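Side-chain contact in translation initiation factor eIF2B, subunit delta (Archaeoglobus fulgidus, PDB 1T5O), which probably interconverts methylthioribose-1-phosphate and methylthioribulose-1-phosphate, an aldose-ketose isomerisation used in methionine biosynthesis: residues A36-K40 with K41-R45. Numbering follows the deposited sequence.
Sequences ADAIK and KLAVR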
loop_
_atom_site.group_PDB
_atom_site.type_symbol
_atom_site.label_atom_id
_atom_site.label_comp_id
_atom_site.label_asym_id
_atom_site.label_seq_id
_atom_site.Cartn_x
_atom_site.Cartn_y
_atom_site.Cartn_z
ATOM N N ALA A 36 -26.976 -8.602 -12.372
ATOM C CA ALA A 36 -26.951 -8.048 -11.029
ATOM C C ALA A 36 -25.815 -8.645 -10.200
ATOM O O ALA A 36 -25.118 -7.919 -9.489
ATOM C CB ALA A 36 -28.295 -8.274 -10.331
ATOM N N ASP A 37 -25.594 -9.950 -10.282
ATOM C CA ASP A 37 -24.519 -10.485 -9.468
ATOM C C ASP A 37 -23.176 -10.111 -10.052
ATOM O O ASP A 37 -22.200 -9.962 -9.315
ATOM C CB ASP A 37 -24.626 -12.001 -9.308
ATOM C CG ASP A 37 -24.049 -12.479 -7.976
ATOM O OD1 ASP A 37 -24.417 -11.893 -6.921
ATOM O OD2 ASP A 37 -23.233 -13.432 -7.972
ATOM N N ALA A 38 -23.124 -9.949 -11.372
ATOM C CA ALA A 38 -21.876 -9.573 -12.023
ATOM C C ALA A 38 -21.502 -8.194 -11.485
ATOM O O ALA A 38 -20.341 -7.917 -11.193
ATOM C CB ALA A 38 -22.059 -9.528 -13.521
ATOM N N ILE A 39 -22.514 -7.345 -11.348
ATOM C CA ILE A 39 -22.331 -6.004 -10.824
ATOM C C ILE A 39 -21.840 -6.079 -9.374
ATOM O O ILE A 39 -20.911 -5.366 -8.985
ATOM C CB ILE A 39 -23.665 -5.221 -10.883
ATOM C CG1 ILE A 39 -23.939 -4.780 -12.323
ATOM C CG2 ILE A 39 -23.623 -4.021 -9.950
ATOM C CD1 ILE A 39 -25.316 -4.145 -12.502
ATOM N N LYS A 40 -22.471 -6.947 -8.585
ATOM C CA LYS A 40 -22.108 -7.122 -7.178
ATOM C C LYS A 40 -20.693 -7.642 -6.998
ATOM O O LYS A 40 -19.980 -7.172 -6.116
ATOM C CB LYS A 40 -23.063 -8.094 -6.480
ATOM C CG LYS A 40 -24.506 -7.635 -6.367
ATOM C CD LYS A 40 -25.324 -8.722 -5.666
ATOM C CE LYS A 40 -26.816 -8.430 -5.658
ATOM N NZ LYS A 40 -27.587 -9.576 -5.084
ATOM N N LYS A 41 -20.291 -8.615 -7.815
ATOM C CA LYS A 41 -18.947 -9.203 -7.718
ATOM C C LYS A 41 -17.882 -8.302 -8.317
ATOM O O LYS A 41 -16.700 -8.657 -8.323
ATOM C CB LYS A 41 -18.831 -10.518 -8.495
ATOM C CG LYS A 41 -19.889 -11.560 -8.303
ATOM C CD LYS A 41 -19.424 -12.859 -8.992
ATOM C CE LYS A 41 -19.019 -12.641 -10.466
ATOM N NZ LYS A 41 -18.368 -13.830 -11.125
ATOM N N LEU A 42 -18.299 -7.162 -8.855
ATOM C CA LEU A 42 -17.371 -6.243 -9.510
ATOM C C LEU A 42 -16.818 -6.871 -10.793
ATOM O O LEU A 42 -15.690 -6.582 -11.200
ATOM C CB LEU A 42 -16.214 -5.852 -8.576
ATOM C CG LEU A 42 -16.582 -5.228 -7.220
ATOM C CD1 LEU A 42 -15.292 -4.821 -6.492
ATOM C CD2 LEU A 42 -17.494 -4.002 -7.414
ATOM N N ALA A 43 -17.588 -7.754 -11.426
ATOM C CA ALA A 43 -17.137 -8.337 -12.688
ATOM C C ALA A 43 -17.224 -7.197 -13.717
ATOM O O ALA A 43 -16.490 -7.176 -14.702
ATOM C CB ALA A 43 -18.020 -9.506 -13.098
ATOM N N VAL A 44 -18.148 -6.265 -13.476
ATOM C CA VAL A 44 -18.304 -5.070 -14.306
ATOM C C VAL A 44 -18.087 -3.959 -13.308
ATOM O O VAL A 44 -18.605 -4.032 -12.196
ATOM C CB VAL A 44 -19.726 -4.818 -14.817
ATOM C CG1 VAL A 44 -19.641 -4.142 -16.182
ATOM C CG2 VAL A 44 -20.531 -6.082 -14.827
ATOM N N ARG A 45 -17.363 -2.923 -13.702
ATOM C CA ARG A 45 -17.090 -1.803 -12.801
ATOM C C ARG A 45 -16.691 -0.597 -13.615
ATOM O O ARG A 45 -16.293 -0.736 -14.777
ATOM C CB ARG A 45 -15.961 -2.169 -11.840
ATOM C CG ARG A 45 -14.857 -2.955 -12.498
ATOM C CD ARG A 45 -13.629 -2.939 -11.611
ATOM N NE ARG A 45 -13.024 -1.613 -11.555
ATOM C CZ ARG A 45 -12.309 -1.078 -12.536
ATOM N NH1 ARG A 45 -12.110 -1.760 -13.658
ATOM N NH2 ARG A 45 -11.778 0.135 -12.395
HETATM O O HOH W 1 -19.602 -2.904 -10.036
#
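Ile39 O is gripped twice at the C-terminal end of helix 32-40: Leu42 N donates to it at 3.2 Å from well above the carbonyl plane, and a water donates to it as well. The same water gives its second hydrogen to Val44 O at 2.6 Å, tying the last turn of the helix to the chain that leaves it. Two shorter bonds close the end of the helix. Lys41 N reaches Asp37 O at 2.8 Å in the regular helical pattern, whereas Ala43 N folds back to Ala38 O at 2.8 Å, lying in the carbonyl plane. That bond and the Leu42 N to Ile39 O bond, with Leu42 at positive phi (67°), make a Schellman motif.

The reversal lays small apolar groups against one another. Ala38 CB meets both Ala43 CB and, at 4.0 Å, Val44 CG2, which also lies more loosely beside Ile39 CG1. On the exposed side, the Lys41 side chain crosses that of Asp37 at about a right angle, its CG 3.8 Å from Asp37 OD2. The lysine chain bends at chi3 (-53°), and NZ remains 5.8 Å from Asp37 OD2, too far for a salt bridge, and any attraction between the charges is probably weak.

Beyond the turn the chain extends to Arg45, a predicted substrate-binding residue whose NH1 is hydrogen-bonded to Gln17 and Asn155. The apolar side of the turn packs against two elements: Ala38 and Val44 rest on Leu14 of strand 12-15, while Ile39 touches Leu50 and Val44 touches Ala49, both on helix 47-61.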